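Local coordinates for protein carbohydrate kinase, FGGY (Rhodospirillum rubrum, PDB 3IFR) that probably phosphorylates D-xylulose, acting as a sugar kinase of the FGGY family within the actin-like ATPase superfamily, at residues A[38-43]-A[48-53]; A[101-106]-A[140-145]. All coordinates share one frame; numbering follows the deposited sequence.

Interaction 1 (A[38-43]-A[48-53]); sequences TTLSSP and AEEDPA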
ATOM      1  N   THR A  38     -15.656   8.099   3.455  1.00 21.69           N
ATOM      2  CA  THR A  38     -16.200   6.900   2.844  1.00 24.82           C
ATOM      3  C   THR A  38     -16.431   6.004   3.992  1.00 26.01           C
ATOM      4  O   THR A  38     -15.627   6.034   4.927  1.00 22.49           O
ATOM      5  CB  THR A  38     -15.167   6.213   1.970  1.00 25.08           C
ATOM      6  OG1 THR A  38     -14.759   7.125   0.953  1.00 23.74           O
ATOM      7  CG2 THR A  38     -15.726   4.924   1.367  1.00 22.82           C
ATOM      8  N   THR A  39     -17.517   5.222   3.936  1.00 26.27           N
ATOM      9  CA  THR A  39     -17.872   4.339   5.042  1.00 26.18           C
ATOM     10  C   THR A  39     -17.326   2.923   4.853  1.00 28.33           C
ATOM     11  O   THR A  39     -17.555   2.285   3.813  1.00 27.88           O
ATOM     12  CB  THR A  39     -19.393   4.236   5.231  1.00 31.45           C
ATOM     13  OG1 THR A  39     -19.966   5.543   5.368  1.00 28.84           O
ATOM     14  CG2 THR A  39     -19.718   3.384   6.465  1.00 27.68           C
ATOM     15  N   LEU A  40     -16.575   2.450   5.842  1.00 25.57           N
ATOM     16  CA  LEU A  40     -16.215   1.042   5.937  1.00 25.17           C
ATOM     17  C   LEU A  40     -17.307   0.406   6.757  1.00 28.81           C
ATOM     18  O   LEU A  40     -17.478   0.776   7.920  1.00 31.43           O
ATOM     19  CB  LEU A  40     -14.902   0.911   6.705  1.00 26.10           C
ATOM     20  CG  LEU A  40     -14.161  -0.426   6.756  1.00 26.60           C
ATOM     21  CD1 LEU A  40     -14.143  -1.114   5.389  1.00 25.99           C
ATOM     22  CD2 LEU A  40     -12.729  -0.153   7.197  1.00 22.28           C
ATOM     23  N   SER A  41     -18.073  -0.516   6.179  1.00 25.35           N
ATOM     24  CA  SER A  41     -19.032  -1.284   6.961  1.00 27.17           C
ATOM     25  C   SER A  41     -18.467  -2.640   7.349  1.00 28.87           C
ATOM     26  O   SER A  41     -17.599  -3.186   6.661  1.00 26.54           O
ATOM     27  CB  SER A  41     -20.332  -1.521   6.183  1.00 25.11           C
ATOM     28  OG  SER A  41     -20.846  -0.299   5.696  1.00 29.03           O
ATOM     29  N   SER A  42     -18.983  -3.193   8.440  1.00 29.83           N
ATOM     30  CA  SER A  42     -18.758  -4.601   8.730  1.00 30.82           C
ATOM     31  C   SER A  42     -20.000  -5.185   9.366  1.00 31.46           C
ATOM     32  O   SER A  42     -20.245  -5.029  10.566  1.00 31.09           O
ATOM     33  CB  SER A  42     -17.509  -4.847   9.573  1.00 25.54           C
ATOM     34  OG  SER A  42     -17.689  -4.311  10.838  1.00 31.35           O
ATOM     35  N   PRO A  43     -20.806  -5.836   8.528  1.00 30.81           N
ATOM     36  CA  PRO A  43     -22.075  -6.466   8.875  1.00 27.37           C
ATOM     37  C   PRO A  43     -21.851  -7.652   9.807  1.00 29.34           C
ATOM     38  O   PRO A  43     -22.706  -7.934  10.633  1.00 28.34           O
ATOM     39  CB  PRO A  43     -22.615  -6.914   7.515  1.00 29.27           C
ATOM     40  CG  PRO A  43     -21.885  -5.988   6.487  1.00 27.27           C
ATOM     41  CD  PRO A  43     -20.511  -5.927   7.085  1.00 27.49           C
ATOM     42  N   ALA A  48     -15.331  -6.544   5.899  1.00 22.88           N
ATOM     43  CA  ALA A  48     -14.996  -5.155   5.507  1.00 23.68           C
ATOM     44  C   ALA A  48     -15.606  -4.861   4.156  1.00 23.50           C
ATOM     45  O   ALA A  48     -15.166  -5.415   3.128  1.00 23.52           O
ATOM     46  CB  ALA A  48     -13.500  -4.936   5.455  1.00 20.46           C
ATOM     47  N   GLU A  49     -16.626  -4.017   4.138  1.00 21.35           N
ATOM     48  CA  GLU A  49     -17.361  -3.794   2.898  1.00 22.78           C
ATOM     49  C   GLU A  49     -17.514  -2.326   2.602  1.00 23.91           C
ATOM     50  O   GLU A  49     -17.565  -1.520   3.536  1.00 22.86           O
ATOM     51  CB  GLU A  49     -18.747  -4.453   2.971  1.00 23.32           C
ATOM     52  CG  GLU A  49     -18.673  -5.964   3.160  1.00 24.19           C
ATOM     53  CD  GLU A  49     -19.953  -6.709   2.842  1.00 24.61           C
ATOM     54  OE1 GLU A  49     -21.066  -6.169   3.025  1.00 24.58           O
ATOM     55  OE2 GLU A  49     -19.833  -7.876   2.426  1.00 24.87           O
ATOM     56  N   GLU A  50     -17.589  -1.978   1.309  1.00 21.11           N
ATOM     57  CA  GLU A  50     -18.001  -0.626   0.933  1.00 19.09           C
ATOM     58  C   GLU A  50     -19.048  -0.586  -0.181  1.00 21.56           C
ATOM     59  O   GLU A  50     -19.322  -1.564  -0.863  1.00 19.25           O
ATOM     60  CB  GLU A  50     -16.819   0.308   0.668  1.00 19.36           C
ATOM     61  CG  GLU A  50     -15.685   0.152   1.697  1.00 22.69           C
ATOM     62  CD  GLU A  50     -14.709   1.340   1.779  1.00 23.24           C
ATOM     63  OE1 GLU A  50     -14.458   2.002   0.747  1.00 23.83           O
ATOM     64  OE2 GLU A  50     -14.181   1.596   2.889  1.00 24.12           O
ATOM     65  N   ASP A  51     -19.665   0.569  -0.315  1.00 20.10           N
ATOM     66  CA  ASP A  51     -20.727   0.757  -1.256  1.00 17.81           C
ATOM     67  C   ASP A  51     -20.143   1.453  -2.457  1.00 18.12           C
ATOM     68  O   ASP A  51     -19.779   2.633  -2.366  1.00 17.58           O
ATOM     69  CB  ASP A  51     -21.746   1.676  -0.594  1.00 18.93           C
ATOM     70  CG  ASP A  51     -22.963   1.918  -1.461  1.00 21.15           C
ATOM     71  OD1 ASP A  51     -22.967   1.401  -2.607  1.00 19.04           O
ATOM     72  OD2 ASP A  51     -23.903   2.633  -0.995  1.00 22.90           O
ATOM     73  N   PRO A  52     -20.025   0.751  -3.590  1.00 17.53           N
ATOM     74  CA  PRO A  52     -19.380   1.426  -4.741  1.00 16.64           C
ATOM     75  C   PRO A  52     -20.130   2.689  -5.205  1.00 17.94           C
ATOM     76  O   PRO A  52     -19.561   3.590  -5.844  1.00 20.26           O
ATOM     77  CB  PRO A  52     -19.392   0.365  -5.841  1.00 15.71           C
ATOM     78  CG  PRO A  52     -19.534  -0.938  -5.138  1.00 17.15           C
ATOM     79  CD  PRO A  52     -20.279  -0.674  -3.841  1.00 18.90           C
ATOM     80  N   ALA A  53     -21.388   2.784  -4.848  1.00 16.05           N
ATOM     81  CA  ALA A  53     -22.152   3.963  -5.215  1.00 21.15           C
ATOM     82  C   ALA A  53     -21.711   5.169  -4.398  1.00 18.32           C
ATOM     83  O   ALA A  53     -21.808   6.297  -4.860  1.00 19.59           O
ATOM     84  CB  ALA A  53     -23.663   3.718  -5.054  1.00 18.19           C
TER
HETATM   85  O   HOH W   1     -18.863   2.889   1.667  1.00 25.43           O

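Interaction 2 (A[101-106]-A[140-145]); sequences PSIQQS and TAKLRW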
ATOM      1  N   PRO A 101     -22.377  -5.437  -1.867  1.00 22.11           N
ATOM      2  CA  PRO A 101     -21.368  -4.455  -1.465  1.00 20.01           C
ATOM      3  C   PRO A 101     -19.966  -4.963  -1.798  1.00 23.17           C
ATOM      4  O   PRO A 101     -19.748  -6.183  -1.852  1.00 21.63           O
ATOM      5  CB  PRO A 101     -21.571  -4.345   0.046  1.00 19.71           C
ATOM      6  CG  PRO A 101     -23.040  -4.764   0.250  1.00 21.77           C
ATOM      7  CD  PRO A 101     -23.295  -5.815  -0.774  1.00 20.46           C
ATOM      8  N   SER A 102     -19.051  -4.033  -2.070  1.00 20.59           N
ATOM      9  CA  SER A 102     -17.660  -4.359  -2.320  1.00 21.35           C
ATOM     10  C   SER A 102     -17.026  -4.970  -1.082  1.00 20.56           C
ATOM     11  O   SER A 102     -17.185  -4.449   0.027  1.00 20.81           O
ATOM     12  CB  SER A 102     -16.887  -3.102  -2.705  1.00 20.06           C
ATOM     13  OG  SER A 102     -15.488  -3.288  -2.578  1.00 18.82           O
ATOM     14  N   ILE A 103     -16.277  -6.045  -1.293  1.00 20.19           N
ATOM     15  CA  ILE A 103     -15.477  -6.657  -0.227  1.00 21.79           C
ATOM     16  C   ILE A 103     -14.054  -6.090  -0.320  1.00 21.21           C
ATOM     17  O   ILE A 103     -13.366  -6.279  -1.331  1.00 18.90           O
ATOM     18  CB  ILE A 103     -15.473  -8.223  -0.311  1.00 20.41           C
ATOM     19  CG1 ILE A 103     -16.915  -8.767  -0.411  1.00 21.44           C
ATOM     20  CG2 ILE A 103     -14.778  -8.812   0.885  1.00 20.28           C
ATOM     21  CD1 ILE A 103     -17.041 -10.283  -0.793  1.00 20.56           C
ATOM     22  N   GLN A 104     -13.641  -5.380   0.741  1.00 22.68           N
ATOM     23  CA  GLN A 104     -12.322  -4.738   0.843  1.00 22.09           C
ATOM     24  C   GLN A 104     -11.125  -5.707   1.059  1.00 24.34           C
ATOM     25  O   GLN A 104     -11.325  -6.868   1.407  1.00 22.84           O
ATOM     26  CB  GLN A 104     -12.377  -3.705   1.959  1.00 20.27           C
ATOM     27  CG  GLN A 104     -13.564  -2.814   1.800  1.00 21.11           C
ATOM     28  CD  GLN A 104     -13.553  -2.073   0.443  1.00 23.38           C
ATOM     29  OE1 GLN A 104     -14.443  -2.239  -0.362  1.00 23.92           O
ATOM     30  NE2 GLN A 104     -12.536  -1.284   0.204  1.00 21.29           N
ATOM     31  N   GLN A 105      -9.884  -5.245   0.875  1.00 24.56           N
ATOM     32  CA  GLN A 105      -8.749  -6.142   1.135  1.00 27.34           C
ATOM     33  C   GLN A 105      -8.492  -6.453   2.604  1.00 25.76           C
ATOM     34  O   GLN A 105      -7.989  -7.495   2.946  1.00 28.16           O
ATOM     35  CB  GLN A 105      -7.445  -5.708   0.447  1.00 31.62           C
ATOM     36  CG  GLN A 105      -7.334  -4.262   0.094  1.00 29.10           C
ATOM     37  CD  GLN A 105      -7.671  -3.356   1.237  1.00 31.85           C
ATOM     38  OE1 GLN A 105      -6.967  -3.335   2.251  1.00 37.49           O
ATOM     39  NE2 GLN A 105      -8.736  -2.562   1.075  1.00 28.04           N
ATOM     40  N   SER A 106      -8.858  -5.576   3.503  1.00 29.33           N
ATOM     41  CA  SER A 106      -8.771  -5.972   4.905  1.00 26.20           C
ATOM     42  C   SER A 106      -9.828  -7.011   5.320  1.00 23.89           C
ATOM     43  O   SER A 106      -9.835  -7.436   6.461  1.00 24.98           O
ATOM     44  CB  SER A 106      -8.911  -4.749   5.772  1.00 25.18           C
ATOM     45  OG  SER A 106     -10.076  -4.042   5.379  1.00 33.84           O
ATOM     46  N   THR A 140      -9.589 -14.360  -6.114  1.00 22.35           N
ATOM     47  CA  THR A 140      -9.949 -15.786  -6.183  1.00 21.59           C
ATOM     48  C   THR A 140     -10.508 -16.368  -4.867  1.00 21.49           C
ATOM     49  O   THR A 140     -11.499 -17.099  -4.874  1.00 21.04           O
ATOM     50  CB  THR A 140      -8.730 -16.598  -6.609  1.00 21.74           C
ATOM     51  OG1 THR A 140      -8.387 -16.252  -7.960  1.00 23.88           O
ATOM     52  CG2 THR A 140      -8.984 -18.089  -6.485  1.00 23.39           C
ATOM     53  N   ALA A 141      -9.873 -16.072  -3.743  1.00 18.70           N
ATOM     54  CA  ALA A 141     -10.398 -16.531  -2.453  1.00 19.19           C
ATOM     55  C   ALA A 141     -11.781 -15.933  -2.177  1.00 23.44           C
ATOM     56  O   ALA A 141     -12.737 -16.659  -1.906  1.00 22.14           O
ATOM     57  CB  ALA A 141      -9.455 -16.205  -1.313  1.00 18.82           C
ATOM     58  N   LYS A 142     -11.897 -14.609  -2.253  1.00 22.36           N
ATOM     59  CA  LYS A 142     -13.205 -13.986  -2.122  1.00 20.58           C
ATOM     60  C   LYS A 142     -14.239 -14.527  -3.108  1.00 20.32           C
ATOM     61  O   LYS A 142     -15.380 -14.744  -2.713  1.00 22.46           O
ATOM     62  CB  LYS A 142     -13.112 -12.466  -2.176  1.00 21.62           C
ATOM     63  CG  LYS A 142     -12.484 -11.889  -0.917  1.00 21.87           C
ATOM     64  CD  LYS A 142     -11.969 -10.513  -1.186  1.00 25.19           C
ATOM     65  CE  LYS A 142     -11.457  -9.775   0.089  1.00 23.92           C
ATOM     66  NZ  LYS A 142      -9.998  -9.922   0.325  1.00 27.12           N
ATOM     67  N   LEU A 143     -13.855 -14.784  -4.359  1.00 19.91           N
ATOM     68  CA  LEU A 143     -14.771 -15.419  -5.327  1.00 20.62           C
ATOM     69  C   LEU A 143     -15.275 -16.809  -4.874  1.00 22.64           C
ATOM     70  O   LEU A 143     -16.485 -17.056  -4.884  1.00 23.00           O
ATOM     71  CB  LEU A 143     -14.137 -15.515  -6.706  1.00 20.74           C
ATOM     72  CG  LEU A 143     -14.633 -14.586  -7.807  1.00 23.11           C
ATOM     73  CD1 LEU A 143     -15.498 -13.473  -7.281  1.00 19.89           C
ATOM     74  CD2 LEU A 143     -13.444 -14.064  -8.690  1.00 19.56           C
ATOM     75  N   ARG A 144     -14.370 -17.704  -4.453  1.00 22.84           N
ATOM     76  CA  ARG A 144     -14.773 -19.027  -3.945  1.00 20.50           C
ATOM     77  C   ARG A 144     -15.767 -18.884  -2.791  1.00 21.70           C
ATOM     78  O   ARG A 144     -16.698 -19.668  -2.689  1.00 21.38           O
ATOM     79  CB  ARG A 144     -13.567 -19.821  -3.427  1.00 22.61           C
ATOM     80  CG  ARG A 144     -12.617 -20.327  -4.452  1.00 21.82           C
ATOM     81  CD  ARG A 144     -13.204 -21.415  -5.322  1.00 23.91           C
ATOM     82  NE  ARG A 144     -12.161 -22.014  -6.148  1.00 29.80           N
ATOM     83  CZ  ARG A 144     -11.416 -23.077  -5.818  1.00 27.83           C
ATOM     84  NH1 ARG A 144     -11.602 -23.706  -4.662  1.00 26.24           N
ATOM     85  NH2 ARG A 144     -10.477 -23.512  -6.655  1.00 25.75           N
ATOM     86  N   TRP A 145     -15.551 -17.910  -1.897  1.00 21.16           N
ATOM     87  CA  TRP A 145     -16.457 -17.713  -0.756  1.00 22.09           C
ATOM     88  C   TRP A 145     -17.867 -17.346  -1.251  1.00 23.22           C
ATOM     89  O   TRP A 145     -18.865 -17.939  -0.863  1.00 24.91           O
ATOM     90  CB  TRP A 145     -15.933 -16.617   0.164  1.00 21.69           C
ATOM     91  CG  TRP A 145     -16.799 -16.379   1.350  1.00 20.87           C
ATOM     92  CD1 TRP A 145     -16.623 -16.886   2.607  1.00 21.49           C
ATOM     93  CD2 TRP A 145     -17.981 -15.562   1.405  1.00 18.97           C
ATOM     94  NE1 TRP A 145     -17.636 -16.452   3.432  1.00 21.73           N
ATOM     95  CE2 TRP A 145     -18.473 -15.631   2.723  1.00 20.05           C
ATOM     96  CE3 TRP A 145     -18.654 -14.767   0.475  1.00 17.15           C
ATOM     97  CZ2 TRP A 145     -19.626 -14.941   3.129  1.00 21.59           C
ATOM     98  CZ3 TRP A 145     -19.796 -14.083   0.877  1.00 19.13           C
ATOM     99  CH2 TRP A 145     -20.279 -14.187   2.184  1.00 19.91           C
TER

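Interaction 1 (A[38-43]-A[48-53])
Ser41 and Glu49 face each other as an antiparallel hydrogen-bonded pair, a single bridge that closes the seven-residue loop 42-48 on the way from strand 29-37 to strand 49-50 in the N-terminal FGGY domain. The N-H and C=O of both residues are paired: Ser41 N donates to Glu49 O at 2.9 Å, and Glu49 N answers to Ser41 O at 2.8 Å. Beyond this bridge the two chains separate, and a water spans them, donating to Thr39 O at 2.6 Å and accepting from Asp51 N at 3.2 Å. Both glutamates lay carboxylate oxygens against loop carbons by van der Waals contact, while their polar needs are met elsewhere. Glu49 OE1 lies against Pro43 CG at 3.6 Å, while its OE2 is taken by salt bridges to Arg109 and Arg100. Glu50 reaches along the other side, its carboxylate lying across the Thr38 methyl; OE1 of this acid accepts from Trp55 NE1, and Thr38 OG1 is bonded to Asn58 OD1. Leu40 swings CG anti to its backbone nitrogen (chi1 -170°), which lets CD1 come within 3.9 Å of Ala48 CB and rest on the Glu50 carboxylate. Where strand 49-50 gives way to helix 52-70, Asp51 is the N-cap: its OD1 accepts from Ala53 N at 3.1 Å, the amide arriving from above the carboxylate plane, 60° out of it.

Interaction 2 (A[101-106]-A[140-145])
Gln104, whose backbone carbonyl lies against the end of Lys142, has its side chain tied down by the shortest polar bond here: Ser102 OG donates to Gln104 OE1 at 2.7 Å, tilted 26° from the amide plane. The Gln104 side chain leaves its backbone away from the helix, while Ile103, one residue earlier, points toward helix 139-149. Ile103 and Lys142 run alongside one another, head to tail. The isoleucine's CG2 branch does the touching, 3.5 Å from Lys142 CE and 3.9 Å from Lys142 CD, so the aliphatic part of the lysine serves as an apolar surface. Beyond CD the chain bends (chi4 94°), and this turn carries NZ past Gln104 O, where CE sits 3.2 Å from that carbonyl oxygen. NZ lies 3.5 Å from Gln104 O and hydrogen-bonds to Gln136 O. With an alanine at Lys142, Gln136 O would probably lose its ammonium donor and a gap would open beside the Ile103 methyl. A bound phosphate ion, probably from the crystallisation liquor, sits about 6 Å from the Gln105 side chain. What results is a strand-on-helix packing in which a buried lysine joins strand 102-103 to the largely helical region inserted in sequence between strands 77-84 and 238-244, which are adjacent in the core sheet of the N-terminal FGGY domain.

How the interactions relate
From the N terminus, the chain leaves strand 29-37, and interaction 1 closes a short loop, Ser41 pairing back on Glu49. Helix 52-70 and strand 77-84 follow before 101-106 opens interaction 2, which closes on helix 139-149 after 33 largely helical residues. The two loops run in series, neither nested nor crossing. They join edge to edge: strands 49-50 and 102-103 pair antiparallel, with probable hydrogen bonds from Ser102 N to Glu50 O and from Gln104 N to Ala48 O, both 2.8 Å. Arg109 adds a second tie, salt-bridged to Glu49 and in cation-pi contact with Trp145. The loop thus borders strand 49-50, strand 102-103 borders its other edge, and helix 139-149 packs on the latter through Ile103.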